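Local coordinates for acyl carrier protein (Leishmania major, PDB 5ZWT), which probably carries growing acyl chains on a phosphopantetheine arm during fatty acid biosynthesis, at residues D6-T9 with R10-V14; V44-V47 with F48-Q52. The protein carries 1 engineered substitution. All coordinates share one frame; numbering follows the deposited sequence.

Contact 1: residues D6-T9 with R10-V14; sequences DVLT and RVLEV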
loop_
_atom_site.group_PDB
_atom_site.type_symbol
_atom_site.label_atom_id
_atom_site.label_comp_id
_atom_site.label_asym_id
_atom_site.label_seq_id
_atom_site.Cartn_x
_atom_site.Cartn_y
_atom_site.Cartn_z
ATOM N N ASP A 6 3.021 0.927 3.080
ATOM C CA ASP A 6 2.711 0.991 1.652
ATOM C C ASP A 6 3.011 2.367 1.079
ATOM O O ASP A 6 3.591 2.486 -0.008
ATOM C CB ASP A 6 1.242 0.658 1.404
ATOM C CG ASP A 6 0.921 -0.786 1.646
ATOM O OD1 ASP A 6 1.850 -1.639 1.553
ATOM O OD2 ASP A 6 -0.265 -1.057 1.926
ATOM N N VAL A 7 2.576 3.420 1.776
ATOM C CA VAL A 7 2.847 4.780 1.319
ATOM C C VAL A 7 4.340 5.048 1.354
ATOM O O VAL A 7 4.918 5.594 0.404
ATOM C CB VAL A 7 2.086 5.796 2.184
ATOM C CG1 VAL A 7 2.514 7.227 1.832
ATOM C CG2 VAL A 7 0.588 5.617 2.009
ATOM N N LEU A 8 4.983 4.659 2.457
ATOM C CA LEU A 8 6.412 4.914 2.615
ATOM C C LEU A 8 7.205 4.260 1.497
ATOM O O LEU A 8 8.099 4.880 0.922
ATOM C CB LEU A 8 6.875 4.378 3.974
ATOM C CG LEU A 8 8.382 4.357 4.241
ATOM C CD1 LEU A 8 9.030 5.736 4.065
ATOM C CD2 LEU A 8 8.681 3.771 5.630
ATOM N N THR A 9 6.864 3.013 1.163
ATOM C CA THR A 9 7.558 2.284 0.102
ATOM C C THR A 9 7.478 3.035 -1.217
ATOM O O THR A 9 8.461 3.112 -1.980
ATOM C CB THR A 9 6.942 0.889 -0.049
ATOM O OG1 THR A 9 7.076 0.147 1.177
ATOM C CG2 THR A 9 7.596 0.126 -1.187
ATOM N N ARG A 10 6.313 3.600 -1.511
ATOM C CA ARG A 10 6.218 4.294 -2.782
ATOM C C ARG A 10 6.860 5.675 -2.707
ATOM O O ARG A 10 7.450 6.118 -3.692
ATOM C CB ARG A 10 4.758 4.354 -3.225
ATOM C CG ARG A 10 4.185 2.955 -3.542
ATOM C CD ARG A 10 2.672 2.979 -3.610
ATOM N NE ARG A 10 2.175 3.972 -4.552
ATOM C CZ ARG A 10 0.887 4.297 -4.663
ATOM N NH1 ARG A 10 -0.011 3.696 -3.893
ATOM N NH2 ARG A 10 0.494 5.218 -5.538
ATOM N N VAL A 11 6.820 6.343 -1.550
ATOM C CA VAL A 11 7.530 7.623 -1.468
ATOM C C VAL A 11 9.030 7.412 -1.607
ATOM O O VAL A 11 9.718 8.191 -2.286
ATOM C CB VAL A 11 7.190 8.374 -0.167
ATOM C CG1 VAL A 11 8.100 9.616 -0.026
ATOM C CG2 VAL A 11 5.739 8.800 -0.190
ATOM N N LEU A 12 9.557 6.335 -1.010
ATOM C CA LEU A 12 11.000 6.099 -1.065
ATOM C C LEU A 12 11.451 5.937 -2.500
ATOM O O LEU A 12 12.508 6.451 -2.879
ATOM C CB LEU A 12 11.396 4.861 -0.246
ATOM C CG LEU A 12 11.369 4.959 1.287
ATOM C CD1 LEU A 12 11.547 3.587 1.896
ATOM C CD2 LEU A 12 12.443 5.907 1.793
ATOM N N GLU A 13 10.640 5.274 -3.329
ATOM C CA GLU A 13 11.075 5.033 -4.701
ATOM C C GLU A 13 10.942 6.284 -5.549
ATOM O O GLU A 13 11.794 6.540 -6.420
ATOM C CB GLU A 13 10.269 3.885 -5.317
ATOM C CG GLU A 13 11.100 2.915 -6.165
ATOM C CD GLU A 13 12.166 2.200 -5.347
ATOM O OE1 GLU A 13 11.852 1.733 -4.232
ATOM O OE2 GLU A 13 13.326 2.127 -5.807
ATOM N N VAL A 14 9.940 7.120 -5.265
ATOM C CA VAL A 14 9.861 8.411 -5.939
ATOM C C VAL A 14 11.111 9.231 -5.644
ATOM O O VAL A 14 11.725 9.805 -6.552
ATOM C CB VAL A 14 8.585 9.172 -5.524
ATOM C CG1 VAL A 14 8.630 10.606 -6.061
ATOM C CG2 VAL A 14 7.362 8.437 -6.063
HETATM O O HOH W 1 10.620 1.339 -1.664
#
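L8 and L12, one turn apart on helix 3-16, form the tight side of this contact: CD1 of L8 reaches CG of L12 at 3.7 Å, the two side chains crossing at a slant. L12 CG stands beside its own backbone N (chi1 -73°), which also brings it to 3.3 Å from the L8 carbonyl O. Next to them V7 and V11 run side by side and point the same way, more loosely, with V7 CG1 4.1 Å from V11 CG2. The backbone bonds V11 N to V7 O and L12 N to L8 O are both 2.8 Å long, whereas those from R10 N to D6 O and from E13 N to T9 O are weak. On the exposed side a water donates to T9 O (2.8 Å) and to E13 OE1 (2.9 Å), so this carbonyl takes a water proton besides its weak helical bond. D6 and R10 make reciprocal salt bridges with R10 and D6 of the second subunit, OD2 to NH1; R10 also forms one with E53 through NE and donates from NH1 to the carbonyl O of K83. The apolar flank faces helix 69-78, where V7 meets I76 and L8 meets I69 and V73, and V14 rests on helix 40-53.

Contact 2: residues V44-V47 with F48-Q52; sequences VEVV and FAIEQ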
loop_
_atom_site.group_PDB
_atom_site.type_symbol
_atom_site.label_atom_id
_atom_site.label_comp_id
_atom_site.label_asym_id
_atom_site.label_seq_id
_atom_site.Cartn_x
_atom_site.Cartn_y
_atom_site.Cartn_z
ATOM N N VAL A 44 10.170 21.147 -4.846
ATOM C CA VAL A 44 8.924 21.309 -5.581
ATOM C C VAL A 44 8.767 20.204 -6.621
ATOM O O VAL A 44 7.675 19.645 -6.797
ATOM C CB VAL A 44 8.888 22.707 -6.231
ATOM C CG1 VAL A 44 7.983 22.701 -7.385
ATOM C CG2 VAL A 44 8.474 23.779 -5.195
ATOM N N GLU A 45 9.842 19.877 -7.343
ATOM C CA GLU A 45 9.707 18.825 -8.339
ATOM C C GLU A 45 9.551 17.470 -7.675
ATOM O O GLU A 45 8.866 16.594 -8.211
ATOM C CB GLU A 45 10.896 18.816 -9.294
ATOM C CG GLU A 45 11.360 20.186 -9.722
ATOM C CD GLU A 45 12.422 20.123 -10.795
ATOM O OE1 GLU A 45 12.209 20.686 -11.896
ATOM O OE2 GLU A 45 13.475 19.501 -10.532
ATOM N N VAL A 46 10.147 17.281 -6.502
ATOM C CA VAL A 46 9.937 16.037 -5.763
ATOM C C VAL A 46 8.494 15.952 -5.273
ATOM O O VAL A 46 7.845 14.902 -5.375
ATOM C CB VAL A 46 10.955 15.944 -4.609
ATOM C CG1 VAL A 46 10.578 14.893 -3.634
ATOM C CG2 VAL A 46 12.350 15.664 -5.190
ATOM N N VAL A 47 7.976 17.055 -4.718
ATOM C CA VAL A 47 6.571 17.117 -4.310
ATOM C C VAL A 47 5.651 16.829 -5.500
ATOM O O VAL A 47 4.656 16.099 -5.379
ATOM C CB VAL A 47 6.279 18.491 -3.673
ATOM C CG1 VAL A 47 4.783 18.723 -3.536
ATOM C CG2 VAL A 47 6.959 18.607 -2.317
ATOM N N PHE A 48 5.974 17.376 -6.676
ATOM C CA PHE A 48 5.135 17.113 -7.846
ATOM C C PHE A 48 5.166 15.632 -8.221
ATOM O O PHE A 48 4.124 15.045 -8.537
ATOM C CB PHE A 48 5.573 17.991 -9.023
ATOM C CG PHE A 48 4.853 17.686 -10.339
ATOM C CD1 PHE A 48 3.560 18.134 -10.564
ATOM C CD2 PHE A 48 5.487 16.985 -11.343
ATOM C CE1 PHE A 48 2.902 17.869 -11.782
ATOM C CE2 PHE A 48 4.835 16.697 -12.558
ATOM C CZ PHE A 48 3.552 17.144 -12.774
ATOM N N ALA A 49 6.346 14.998 -8.160
ATOM C CA ALA A 49 6.421 13.569 -8.456
ATOM C C ALA A 49 5.640 12.741 -7.442
ATOM O O ALA A 49 5.092 11.676 -7.785
ATOM C CB ALA A 49 7.876 13.115 -8.513
ATOM N N ILE A 50 5.600 13.192 -6.186
ATOM C CA ILE A 50 4.748 12.550 -5.183
ATOM C C ILE A 50 3.275 12.750 -5.529
ATOM O O ILE A 50 2.455 11.835 -5.368
ATOM C CB ILE A 50 5.091 13.088 -3.777
ATOM C CG1 ILE A 50 6.482 12.615 -3.357
ATOM C CG2 ILE A 50 4.046 12.674 -2.739
ATOM C CD1 ILE A 50 6.987 13.256 -2.051
ATOM N N GLU A 51 2.917 13.933 -6.050
ATOM C CA GLU A 51 1.529 14.158 -6.450
ATOM C C GLU A 51 1.128 13.209 -7.562
ATOM O O GLU A 51 -0.007 12.720 -7.588
ATOM C CB GLU A 51 1.296 15.601 -6.910
ATOM C CG GLU A 51 1.363 16.691 -5.831
ATOM C CD GLU A 51 0.981 18.048 -6.399
ATOM O OE1 GLU A 51 0.066 18.702 -5.844
ATOM O OE2 GLU A 51 1.550 18.425 -7.450
ATOM N N GLN A 52 2.049 12.942 -8.495
ATOM C CA GLN A 52 1.747 12.069 -9.620
ATOM C C GLN A 52 1.791 10.604 -9.222
ATOM O O GLN A 52 1.074 9.782 -9.808
ATOM C CB GLN A 52 2.721 12.329 -10.773
ATOM C CG GLN A 52 2.525 13.663 -11.481
ATOM C CD GLN A 52 1.121 13.815 -12.076
ATOM O OE1 GLN A 52 0.333 14.669 -11.646
ATOM N NE2 GLN A 52 0.802 12.978 -13.065
#
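Residues V44-V47 run straight on into F48-Q52 as one turn after another of helix 40-53, part of the helical bundle of the acyl carrier protein fold. Four successive i to i+4 bonds join the two segments, all of similar length: F48 N to V44 O is 2.8 Å and A49 N to E45 O is 3.0 Å, with the bonds from I50 N to V46 O and from E51 N to V47 O in between. V47 is buried, and its branched CB lies 3.2 Å from F48 N, the next amide along the chain.

The side chains add little direct contact of their own. V46 and I50 are both buried, but CG1 of V46 and CD1 of I50 come no closer than 4.3 Å; the firmer touch of I50 is on backbone, its CG1 lying 3.3 Å from V46 O. That methylene sits beside the backbone N of I50 (chi1 -68°). Further out, the side chain of I50 packs on A72 and I76 of helix 69-78. V46 and E45 lie against F18, and V46 also against F32, whereas A49 and I50 meet V14 of helix 3-16.

F48, in contrast, is exposed. With CG anti to the backbone N (chi1 174°), its ring is carried away from the preceding turn, and only its CB stays near the carbonyls of V44 and E45. E51 lays its CG 3.4 Å from V47 O and sends its carboxylate onward, where OE1 accepts a hydrogen bond from the backbone N of I58. Over one face of the F48 ring lies CG of Q52, 3.8 Å above the plane and offset toward the rim.

Contacts 1 and 2 are single-helix contacts on two helices that follow each other in the chain, and their centres lie 12 Å apart. They meet directly through V14, whose CG1 is 3.6 Å from CB of A49 and 4.0 Å from the backbone N of I50. Both contacts also lean on helix 69-78, where I76 is a neighbour they share, so that the third helix closes over the pair. The interior between these helices is probably where an acyl chain would be accommodated, as in related type II carrier proteins; no chain is present in this apo form.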